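Long-range contacts in ceramide very long chain fatty acid hydroxylase SCS7 (Saccharomyces cerevisiae, PDB 4ZR1), which hydroxylates the very long chain fatty acids of ceramides in the membrane, probably at C-2, using two zinc ions that likely form a catalytic dimetal centre: residues W111-A122 against Y215-V226; M244-L252 against G262-D271. All blocks are in the same frame, centred on the assembly; numbering follows the deposited sequence.

Contact 1 (W111-A122 against Y215-V226). With TRD (tridecane), chain K.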
loop_
_atom_site.group_PDB
_atom_site.type_symbol
_atom_site.label_atom_id
_atom_site.label_comp_id
_atom_site.label_asym_id
_atom_site.label_seq_id
_atom_site.Cartn_x
_atom_site.Cartn_y
_atom_site.Cartn_z
ATOM N N TRP A 111 -11.471 2.301 13.319
ATOM C CA TRP A 111 -11.713 0.858 13.290
ATOM C C TRP A 111 -11.528 0.104 14.602
ATOM O O TRP A 111 -12.165 -0.927 14.808
ATOM C CB TRP A 111 -10.838 0.234 12.207
ATOM C CG TRP A 111 -11.167 0.806 10.851
ATOM C CD1 TRP A 111 -10.307 1.428 9.991
ATOM C CD2 TRP A 111 -12.456 0.842 10.221
ATOM N NE1 TRP A 111 -10.975 1.827 8.859
ATOM C CE2 TRP A 111 -12.294 1.485 8.977
ATOM C CE3 TRP A 111 -13.727 0.387 10.585
ATOM C CZ2 TRP A 111 -13.349 1.684 8.096
ATOM C CZ3 TRP A 111 -14.774 0.582 9.714
ATOM C CH2 TRP A 111 -14.580 1.227 8.479
ATOM N N LEU A 112 -10.677 0.604 15.490
ATOM C CA LEU A 112 -10.544 -0.017 16.803
ATOM C C LEU A 112 -11.866 -0.056 17.601
ATOM O O LEU A 112 -12.080 -0.983 18.368
ATOM C CB LEU A 112 -9.465 0.689 17.619
ATOM C CG LEU A 112 -8.010 0.418 17.234
ATOM C CD1 LEU A 112 -7.073 1.016 18.287
ATOM C CD2 LEU A 112 -7.751 -1.061 17.080
ATOM N N PRO A 113 -12.758 0.938 17.435
ATOM C CA PRO A 113 -14.041 0.696 18.106
ATOM C C PRO A 113 -14.831 -0.458 17.499
ATOM O O PRO A 113 -15.578 -1.115 18.214
ATOM C CB PRO A 113 -14.791 2.020 17.923
ATOM C CG PRO A 113 -13.714 3.034 17.808
ATOM C CD PRO A 113 -12.622 2.348 17.030
ATOM N N VAL A 114 -14.682 -0.700 16.202
ATOM C CA VAL A 114 -15.370 -1.829 15.594
ATOM C C VAL A 114 -14.742 -3.140 16.098
ATOM O O VAL A 114 -15.457 -4.091 16.395
ATOM C CB VAL A 114 -15.341 -1.749 14.045
ATOM C CG1 VAL A 114 -15.972 -2.984 13.437
ATOM C CG2 VAL A 114 -16.096 -0.506 13.573
ATOM N N VAL A 115 -13.415 -3.170 16.226
ATOM C CA VAL A 115 -12.713 -4.331 16.769
ATOM C C VAL A 115 -13.206 -4.687 18.167
ATOM O O VAL A 115 -13.534 -5.839 18.454
ATOM C CB VAL A 115 -11.186 -4.104 16.831
ATOM C CG1 VAL A 115 -10.531 -5.196 17.639
ATOM C CG2 VAL A 115 -10.597 -4.062 15.440
ATOM N N VAL A 116 -13.263 -3.680 19.026
ATOM C CA VAL A 116 -13.671 -3.859 20.410
ATOM C C VAL A 116 -15.145 -4.265 20.547
ATOM O O VAL A 116 -15.492 -5.053 21.429
ATOM C CB VAL A 116 -13.404 -2.578 21.217
ATOM C CG1 VAL A 116 -14.000 -2.683 22.613
ATOM C CG2 VAL A 116 -11.898 -2.303 21.289
ATOM N N TYR A 117 -16.010 -3.750 19.675
ATOM C CA TYR A 117 -17.422 -4.113 19.741
ATOM C C TYR A 117 -17.634 -5.575 19.364
ATOM O O TYR A 117 -18.311 -6.308 20.084
ATOM C CB TYR A 117 -18.273 -3.234 18.836
ATOM C CG TYR A 117 -19.689 -3.761 18.663
ATOM C CD1 TYR A 117 -20.691 -3.434 19.569
ATOM C CD2 TYR A 117 -20.015 -4.601 17.601
ATOM C CE1 TYR A 117 -21.975 -3.928 19.420
ATOM C CE2 TYR A 117 -21.290 -5.098 17.446
ATOM C CZ TYR A 117 -22.270 -4.761 18.354
ATOM O OH TYR A 117 -23.548 -5.261 18.186
ATOM N N HIS A 118 -17.078 -5.993 18.230
ATOM C CA HIS A 118 -17.248 -7.373 17.779
ATOM C C HIS A 118 -16.612 -8.373 18.742
ATOM O O HIS A 118 -17.145 -9.458 18.959
ATOM C CB HIS A 118 -16.671 -7.561 16.382
ATOM C CG HIS A 118 -17.519 -6.980 15.293
ATOM N ND1 HIS A 118 -17.534 -5.635 15.000
ATOM C CD2 HIS A 118 -18.374 -7.566 14.420
ATOM C CE1 HIS A 118 -18.366 -5.415 13.998
ATOM N NE2 HIS A 118 -18.885 -6.570 13.623
ATOM N N MET A 119 -15.476 -8.011 19.328
ATOM C CA MET A 119 -14.827 -8.912 20.264
ATOM C C MET A 119 -15.589 -8.956 21.580
ATOM O O MET A 119 -15.741 -10.019 22.179
ATOM C CB MET A 119 -13.368 -8.506 20.509
ATOM C CG MET A 119 -12.578 -9.529 21.332
ATOM S SD MET A 119 -12.728 -11.235 20.718
ATOM C CE MET A 119 -11.494 -12.066 21.701
ATOM N N GLY A 120 -16.060 -7.799 22.033
ATOM C CA GLY A 120 -16.834 -7.723 23.259
ATOM C C GLY A 120 -18.105 -8.559 23.206
ATOM O O GLY A 120 -18.468 -9.188 24.197
ATOM N N VAL A 121 -18.773 -8.563 22.051
ATOM C CA VAL A 121 -19.960 -9.380 21.823
ATOM C C VAL A 121 -19.631 -10.858 21.968
ATOM O O VAL A 121 -20.337 -11.603 22.651
ATOM C CB VAL A 121 -20.558 -9.153 20.414
ATOM C CG1 VAL A 121 -21.623 -10.203 20.110
ATOM C CG2 VAL A 121 -21.121 -7.744 20.276
ATOM N N ALA A 122 -18.558 -11.278 21.311
ATOM C CA ALA A 122 -18.114 -12.659 21.376
ATOM C C ALA A 122 -17.802 -13.101 22.815
ATOM O O ALA A 122 -18.108 -14.229 23.203
ATOM C CB ALA A 122 -16.901 -12.854 20.483
ATOM N N TYR A 215 -17.826 -12.978 15.117
ATOM C CA TYR A 215 -17.531 -11.778 15.883
ATOM C C TYR A 215 -16.081 -11.755 16.328
ATOM O O TYR A 215 -15.372 -10.771 16.096
ATOM C CB TYR A 215 -18.455 -11.665 17.093
ATOM C CG TYR A 215 -19.804 -11.102 16.737
ATOM C CD1 TYR A 215 -20.006 -9.729 16.659
ATOM C CD2 TYR A 215 -20.873 -11.940 16.456
ATOM C CE1 TYR A 215 -21.228 -9.211 16.319
ATOM C CE2 TYR A 215 -22.104 -11.428 16.117
ATOM C CZ TYR A 215 -22.272 -10.064 16.051
ATOM O OH TYR A 215 -23.503 -9.561 15.714
ATOM N N ALA A 216 -15.639 -12.844 16.947
ATOM C CA ALA A 216 -14.270 -12.947 17.450
ATOM C C ALA A 216 -13.259 -13.012 16.310
ATOM O O ALA A 216 -12.206 -12.378 16.367
ATOM C CB ALA A 216 -14.128 -14.166 18.347
ATOM N N GLY A 217 -13.582 -13.790 15.280
ATOM C CA GLY A 217 -12.705 -13.946 14.133
ATOM C C GLY A 217 -12.556 -12.661 13.335
ATOM O O GLY A 217 -11.444 -12.268 12.982
ATOM N N PHE A 218 -13.676 -12.004 13.042
ATOM C CA PHE A 218 -13.637 -10.743 12.320
ATOM C C PHE A 218 -12.926 -9.664 13.134
ATOM O O PHE A 218 -12.189 -8.850 12.573
ATOM C CB PHE A 218 -15.045 -10.260 11.956
ATOM C CG PHE A 218 -15.059 -8.933 11.267
ATOM C CD1 PHE A 218 -14.642 -8.823 9.942
ATOM C CD2 PHE A 218 -15.467 -7.789 11.938
ATOM C CE1 PHE A 218 -14.639 -7.589 9.291
ATOM C CE2 PHE A 218 -15.473 -6.550 11.290
ATOM C CZ PHE A 218 -15.051 -6.455 9.968
ATOM N N ALA A 219 -13.148 -9.650 14.447
ATOM C CA ALA A 219 -12.512 -8.638 15.278
ATOM C C ALA A 219 -10.998 -8.738 15.117
ATOM O O ALA A 219 -10.310 -7.724 15.000
ATOM C CB ALA A 219 -12.920 -8.792 16.738
ATOM N N GLY A 220 -10.490 -9.969 15.088
ATOM C CA GLY A 220 -9.068 -10.221 14.940
ATOM C C GLY A 220 -8.502 -9.812 13.585
ATOM O O GLY A 220 -7.472 -9.142 13.510
ATOM N N GLY A 221 -9.168 -10.229 12.514
ATOM C CA GLY A 221 -8.782 -9.832 11.177
ATOM C C GLY A 221 -8.763 -8.317 11.027
ATOM O O GLY A 221 -7.859 -7.752 10.395
ATOM N N LEU A 222 -9.752 -7.652 11.625
ATOM C CA LEU A 222 -9.833 -6.202 11.542
ATOM C C LEU A 222 -8.692 -5.553 12.331
ATOM O O LEU A 222 -8.072 -4.592 11.848
ATOM C CB LEU A 222 -11.191 -5.708 12.045
ATOM C CG LEU A 222 -11.417 -4.203 11.915
ATOM C CD1 LEU A 222 -11.286 -3.786 10.477
ATOM C CD2 LEU A 222 -12.777 -3.841 12.448
ATOM N N PHE A 223 -8.407 -6.086 13.522
ATOM C CA PHE A 223 -7.311 -5.585 14.365
ATOM C C PHE A 223 -5.970 -5.739 13.654
ATOM O O PHE A 223 -5.097 -4.875 13.738
ATOM C CB PHE A 223 -7.278 -6.324 15.706
ATOM C CG PHE A 223 -6.120 -5.942 16.591
ATOM C CD1 PHE A 223 -6.142 -4.762 17.321
ATOM C CD2 PHE A 223 -5.014 -6.764 16.700
ATOM C CE1 PHE A 223 -5.081 -4.411 18.131
ATOM C CE2 PHE A 223 -3.958 -6.422 17.514
ATOM C CZ PHE A 223 -3.991 -5.244 18.233
ATOM N N GLY A 224 -5.823 -6.852 12.948
ATOM C CA GLY A 224 -4.635 -7.112 12.170
ATOM C C GLY A 224 -4.478 -6.099 11.063
ATOM O O GLY A 224 -3.362 -5.658 10.797
ATOM N N TYR A 225 -5.588 -5.718 10.428
ATOM C CA TYR A 225 -5.539 -4.685 9.396
ATOM C C TYR A 225 -5.017 -3.365 9.965
ATOM O O TYR A 225 -4.157 -2.715 9.361
ATOM C CB TYR A 225 -6.909 -4.443 8.753
ATOM C CG TYR A 225 -6.961 -3.053 8.176
ATOM C CD1 TYR A 225 -6.254 -2.741 7.017
ATOM C CD2 TYR A 225 -7.663 -2.030 8.821
ATOM C CE1 TYR A 225 -6.262 -1.449 6.502
ATOM C CE2 TYR A 225 -7.669 -0.737 8.313
ATOM C CZ TYR A 225 -6.964 -0.455 7.154
ATOM O OH TYR A 225 -6.955 0.817 6.647
ATOM N N VAL A 226 -5.558 -2.965 11.116
ATOM C CA VAL A 226 -5.146 -1.725 11.773
ATOM C C VAL A 226 -3.670 -1.741 12.153
ATOM O O VAL A 226 -2.973 -0.734 12.005
ATOM C CB VAL A 226 -5.978 -1.455 13.029
ATOM C CG1 VAL A 226 -5.482 -0.190 13.719
ATOM C CG2 VAL A 226 -7.461 -1.340 12.645
HETATM C C1 TRD K . -8.455 -5.114 2.984
HETATM C C2 TRD K . -9.539 -6.058 3.493
HETATM C C3 TRD K . -9.406 -6.217 5.000
HETATM C C4 TRD K . -10.160 -7.430 5.518
HETATM C C5 TRD K . -10.132 -7.452 7.038
HETATM C C6 TRD K . -11.066 -8.527 7.554
HETATM C C7 TRD K . -10.286 -9.761 7.972
HETATM C C8 TRD K . -11.155 -11.013 7.957
HETATM C C9 TRD K . -10.634 -12.028 8.968
HETATM C C10 TRD K . -11.339 -13.371 8.885
HETATM C C11 TRD K . -10.844 -14.304 9.977
HETATM C C12 TRD K . -11.599 -15.625 9.941
HETATM C C13 TRD K . -11.222 -16.553 11.092
#
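His118 packs against Tyr215 and Phe218 where helix 111-122 runs almost antiparallel to helix 215-226, the short axes approaching to 7.6 Å at 156°. Followed outward, its CB rests on the CB of Ala219 and the carbonyl of Tyr215. CG lies beside the backbone N (chi1 -75°), which brings the imidazole back over its own helix. There His118 ND1 donates to Val114 O at 2.9 Å, from above the carbonyl plane; His118 N reaches the same oxygen from the opposite face. His118 CD2 comes 3.5 Å from Tyr215 CD1, and Phe218 turns its edge to one face of the imidazole, its CD2 over the centre of the His118 ring. A polar ring thus suits an apolar interface: its N-H is spent within its own helix, and Tyr117 lies on the face opposite Phe218.

Tyr215 fills a hole between Tyr117, His118, Val121 and Ala122, and Val121 CG1 makes a CH-pi contact 3.8 Å from its ring centroid. Small residues allow the close spacing: Ala219 CB lies 3.5 Å from Val115 O, and Ala216 CB and Ala122 CB lie 3.7 Å apart. Farther along, Leu222 CD2 meets Val114 CG1 at 3.5 Å, while Tyr225 turns an edge toward the face of Trp111. On another side of helix 215-226, tridecane packs against Gly221, where a CB would clash with the alkane. The arrangement is a near-antiparallel pair of transmembrane helices, TM1 against TM4, with Tyr215 as a knob in a hole of TM1 and TM4 also contributing to the tridecane pocket.

Contact 2 (M244-L252 against G262-D271). With ZN (zinc ion), chain C.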
loop_
_atom_site.group_PDB
_atom_site.type_symbol
_atom_site.label_atom_id
_atom_site.label_comp_id
_atom_site.label_asym_id
_atom_site.label_seq_id
_atom_site.Cartn_x
_atom_site.Cartn_y
_atom_site.Cartn_z
ATOM N N MET A 244 12.365 -3.166 15.003
ATOM C CA MET A 244 11.599 -2.967 13.769
ATOM C C MET A 244 12.437 -2.342 12.665
ATOM O O MET A 244 12.021 -2.291 11.511
ATOM C CB MET A 244 10.366 -2.092 14.021
ATOM C CG MET A 244 9.165 -2.858 14.545
ATOM S SD MET A 244 7.806 -1.772 15.000
ATOM C CE MET A 244 7.314 -1.134 13.407
ATOM N N ARG A 245 13.623 -1.878 13.034
ATOM C CA ARG A 245 14.477 -1.097 12.149
ATOM C C ARG A 245 14.856 -1.853 10.869
ATOM O O ARG A 245 15.039 -1.251 9.815
ATOM C CB ARG A 245 15.729 -0.669 12.917
ATOM C CG ARG A 245 16.398 0.577 12.403
ATOM C CD ARG A 245 17.260 1.230 13.482
ATOM N NE ARG A 245 16.480 1.725 14.615
ATOM C CZ ARG A 245 17.002 2.403 15.635
ATOM N NH1 ARG A 245 16.232 2.828 16.628
ATOM N NH2 ARG A 245 18.301 2.664 15.661
ATOM N N LYS A 246 14.952 -3.173 10.964
ATOM C CA LYS A 246 15.308 -4.010 9.822
ATOM C C LYS A 246 14.096 -4.388 8.985
ATOM O O LYS A 246 14.229 -4.778 7.825
ATOM C CB LYS A 246 16.033 -5.272 10.295
ATOM C CG LYS A 246 17.542 -5.120 10.275
ATOM C CD LYS A 246 18.245 -5.933 11.355
ATOM C CE LYS A 246 19.301 -5.068 12.044
ATOM N NZ LYS A 246 19.963 -5.778 13.172
ATOM N N LEU A 247 12.912 -4.279 9.577
ATOM C CA LEU A 247 11.682 -4.461 8.824
ATOM C C LEU A 247 11.487 -3.217 7.947
ATOM O O LEU A 247 10.975 -3.289 6.825
ATOM C CB LEU A 247 10.500 -4.677 9.767
ATOM C CG LEU A 247 9.123 -4.968 9.161
ATOM C CD1 LEU A 247 9.090 -6.314 8.447
ATOM C CD2 LEU A 247 8.064 -4.913 10.245
ATOM N N LYS A 248 11.935 -2.078 8.469
ATOM C CA LYS A 248 11.924 -0.828 7.729
ATOM C C LYS A 248 12.802 -0.905 6.489
ATOM O O LYS A 248 12.417 -0.443 5.418
ATOM C CB LYS A 248 12.383 0.333 8.620
ATOM C CG LYS A 248 12.438 1.651 7.880
ATOM C CD LYS A 248 12.655 2.841 8.800
ATOM C CE LYS A 248 12.570 4.126 7.989
ATOM N NZ LYS A 248 12.615 5.338 8.830
ATOM N N LYS A 249 13.989 -1.481 6.637
ATOM C CA LYS A 249 14.890 -1.622 5.505
ATOM C C LYS A 249 14.254 -2.526 4.460
ATOM O O LYS A 249 14.344 -2.267 3.261
ATOM C CB LYS A 249 16.252 -2.174 5.939
ATOM C CG LYS A 249 17.088 -2.701 4.768
ATOM C CD LYS A 249 18.541 -2.979 5.141
ATOM C CE LYS A 249 19.167 -4.003 4.198
ATOM N NZ LYS A 249 18.255 -5.161 3.958
ATOM N N TYR A 250 13.591 -3.573 4.931
ATOM C CA TYR A 250 12.984 -4.571 4.059
ATOM C C TYR A 250 11.868 -3.980 3.209
ATOM O O TYR A 250 11.822 -4.164 1.991
ATOM C CB TYR A 250 12.446 -5.730 4.899
ATOM C CG TYR A 250 11.901 -6.878 4.094
ATOM C CD1 TYR A 250 12.748 -7.839 3.564
ATOM C CD2 TYR A 250 10.536 -7.012 3.880
ATOM C CE1 TYR A 250 12.254 -8.902 2.841
ATOM C CE2 TYR A 250 10.027 -8.069 3.150
ATOM C CZ TYR A 250 10.891 -9.013 2.630
ATOM O OH TYR A 250 10.386 -10.070 1.904
ATOM N N HIS A 251 10.963 -3.262 3.856
ATOM C CA HIS A 251 9.836 -2.698 3.138
ATOM C C HIS A 251 10.265 -1.573 2.197
ATOM O O HIS A 251 9.762 -1.458 1.079
ATOM C CB HIS A 251 8.784 -2.177 4.105
ATOM C CG HIS A 251 7.656 -1.481 3.418
ATOM N ND1 HIS A 251 6.768 -2.140 2.599
ATOM C CD2 HIS A 251 7.307 -0.176 3.378
ATOM C CE1 HIS A 251 5.904 -1.277 2.104
ATOM N NE2 HIS A 251 6.206 -0.078 2.563
ATOM N N LEU A 252 11.187 -0.739 2.658
ATOM C CA LEU A 252 11.691 0.355 1.845
ATOM C C LEU A 252 12.376 -0.164 0.586
ATOM O O LEU A 252 12.370 0.505 -0.448
ATOM C CB LEU A 252 12.651 1.220 2.657
ATOM C CG LEU A 252 12.110 2.561 3.161
ATOM C CD1 LEU A 252 10.688 2.454 3.644
ATOM C CD2 LEU A 252 12.983 3.079 4.277
ATOM N N GLY A 262 9.122 -8.715 -1.587
ATOM C CA GLY A 262 8.920 -8.008 -0.332
ATOM C C GLY A 262 7.488 -7.561 -0.089
ATOM O O GLY A 262 7.248 -6.435 0.370
ATOM N N PHE A 263 6.536 -8.443 -0.380
ATOM C CA PHE A 263 5.120 -8.102 -0.262
ATOM C C PHE A 263 4.618 -8.086 1.181
ATOM O O PHE A 263 3.616 -7.433 1.479
ATOM C CB PHE A 263 4.279 -9.061 -1.102
ATOM C CG PHE A 263 4.652 -9.061 -2.553
ATOM C CD1 PHE A 263 4.408 -7.945 -3.342
ATOM C CD2 PHE A 263 5.252 -10.165 -3.130
ATOM C CE1 PHE A 263 4.755 -7.933 -4.686
ATOM C CE2 PHE A 263 5.601 -10.160 -4.474
ATOM C CZ PHE A 263 5.353 -9.038 -5.252
ATOM N N GLY A 264 5.305 -8.787 2.080
ATOM C CA GLY A 264 4.930 -8.738 3.481
ATOM C C GLY A 264 5.416 -7.447 4.117
ATOM O O GLY A 264 6.562 -7.062 3.894
ATOM N N VAL A 265 4.571 -6.764 4.892
ATOM C CA VAL A 265 5.009 -5.501 5.475
ATOM C C VAL A 265 4.883 -5.520 7.003
ATOM O O VAL A 265 5.604 -4.787 7.692
ATOM C CB VAL A 265 4.249 -4.246 4.835
ATOM C CG1 VAL A 265 3.455 -4.645 3.599
ATOM C CG2 VAL A 265 3.366 -3.526 5.826
ATOM N N THR A 266 4.023 -6.369 7.556
ATOM C CA THR A 266 4.120 -6.608 9.006
ATOM C C THR A 266 5.162 -7.673 9.299
ATOM O O THR A 266 5.595 -7.818 10.444
ATOM C CB THR A 266 2.800 -7.049 9.642
ATOM O OG1 THR A 266 2.327 -8.229 8.987
ATOM C CG2 THR A 266 1.770 -5.943 9.536
ATOM N N SER A 267 5.538 -8.426 8.262
ATOM C CA SER A 267 6.637 -9.402 8.323
ATOM C C SER A 267 6.888 -9.982 6.941
ATOM O O SER A 267 6.042 -9.856 6.058
ATOM C CB SER A 267 6.335 -10.551 9.287
ATOM O OG SER A 267 5.504 -11.517 8.658
ATOM N N TRP A 268 8.032 -10.644 6.766
ATOM C CA TRP A 268 8.344 -11.305 5.502
ATOM C C TRP A 268 8.080 -12.801 5.588
ATOM O O TRP A 268 8.523 -13.568 4.736
ATOM C CB TRP A 268 9.792 -11.062 5.106
ATOM C CG TRP A 268 10.751 -11.435 6.163
ATOM C CD1 TRP A 268 11.117 -12.698 6.529
ATOM C CD2 TRP A 268 11.500 -10.539 6.993
ATOM N NE1 TRP A 268 12.043 -12.641 7.543
ATOM C CE2 TRP A 268 12.297 -11.327 7.847
ATOM C CE3 TRP A 268 11.573 -9.145 7.099
ATOM C CZ2 TRP A 268 13.152 -10.772 8.798
ATOM C CZ3 TRP A 268 12.427 -8.595 8.037
ATOM C CH2 TRP A 268 13.203 -9.405 8.876
ATOM N N PHE A 269 7.358 -13.199 6.630
ATOM C CA PHE A 269 6.950 -14.585 6.840
ATOM C C PHE A 269 6.423 -15.231 5.559
ATOM O O PHE A 269 7.008 -16.177 5.041
ATOM C CB PHE A 269 5.888 -14.636 7.941
ATOM C CG PHE A 269 5.433 -16.018 8.288
ATOM C CD1 PHE A 269 6.164 -16.796 9.161
ATOM C CD2 PHE A 269 4.267 -16.533 7.752
ATOM C CE1 PHE A 269 5.750 -18.066 9.485
ATOM C CE2 PHE A 269 3.849 -17.804 8.076
ATOM C CZ PHE A 269 4.590 -18.570 8.951
ATOM N N TRP A 270 5.332 -14.691 5.034
ATOM C CA TRP A 270 4.717 -15.238 3.835
ATOM C C TRP A 270 5.566 -15.026 2.581
ATOM O O TRP A 270 5.332 -15.673 1.556
ATOM C CB TRP A 270 3.324 -14.634 3.646
ATOM C CG TRP A 270 2.414 -14.953 4.775
ATOM C CD1 TRP A 270 1.940 -14.091 5.719
ATOM C CD2 TRP A 270 1.887 -16.241 5.109
ATOM N NE1 TRP A 270 1.136 -14.756 6.613
ATOM C CE2 TRP A 270 1.091 -16.082 6.260
ATOM C CE3 TRP A 270 2.014 -17.520 4.544
ATOM C CZ2 TRP A 270 0.416 -17.150 6.855
ATOM C CZ3 TRP A 270 1.345 -18.576 5.132
ATOM C CH2 TRP A 270 0.555 -18.386 6.276
ATOM N N ASP A 271 6.538 -14.120 2.655
ATOM C CA ASP A 271 7.487 -13.942 1.560
ATOM C C ASP A 271 8.379 -15.170 1.465
ATOM O O ASP A 271 8.689 -15.672 0.384
ATOM C CB ASP A 271 8.343 -12.693 1.766
ATOM C CG ASP A 271 7.722 -11.453 1.156
ATOM O OD1 ASP A 271 7.075 -11.572 0.091
ATOM O OD2 ASP A 271 7.878 -10.362 1.751
HETATM ZN ZN ZN C . 5.050 1.513 1.540
#
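The ring of Tyr250 meets Trp268 over one face, where CE3 of the indole stands 3.8 Å above the phenol plane, offset toward the rim. The two form an edge-to-face pair, the indole edge directed at the phenol face, with planes 51° apart. At the edge of the phenol, near its plane, lie Gly264 O and Asp271 OD2. Trp268 CG sits between its backbone N and carbonyl carbon (chi1 54°), and this folds the indole back across Tyr250, while Trp268 CB lies 3.4 Å from Tyr250 CZ.

Tyrosine suits this place because its ring packs while its hydroxyl ties the helix to Asp271 in the short helix 269-273. Tyr250 OH donates to Asp271 OD2 from above the carboxylate plane; Gly264 N reaches the same oxygen at 3.0 Å from the opposite face. OD1 accepts from Phe263 N through its syn lone pair and is hydrogen-bonded to Thr276 OG1, so the buried carboxylate is gripped at both oxygens, which would probably favour its charged form. Gly262, with a positive phi, brings its CA against the hydroxyl. Beside the indole, the branched end of Leu247 packs on the backbone of 265-267, Leu247 CD2 3.5 Å from Val265 O and CD1 against the Trp268 ring.

One residue beyond Tyr250, His251 lies alongside Val265 and binds zinc through His251 NE2 at 2.2 Å; His177, His232, His236 and His255 complete that site. Helix 242-256 therefore presents a metal ligand and an anchor for segment 262-271 on successive residues. That segment also meets helices 128-154 and 211-236: Trp270 NE1 is hydrogen-bonded to Thr143 OG1, Val265 N to Glu146 OE1, and Val265 and Thr266 pack on Tyr228.

Both segments of contact 1 precede those of contact 2 along the chain; the centres lie about 24 Å apart and the nearest atoms about 5 Å, so the two do not meet. Contact 1 joins two helices within the membrane; contact 2 probably lies on the cytoplasmic side. Helix 211-236 connects them: residues 215-226 take part in contact 1, its end supplies zinc ligands His232 and His236, and helix 242-256 of contact 2 follows next in the chain. Helix 128-154 also flanks both. Helix 211-236 thus carries residues of the tridecane pocket and two zinc ligands, consistent with an enzyme that hydroxylates an acyl chain at the membrane.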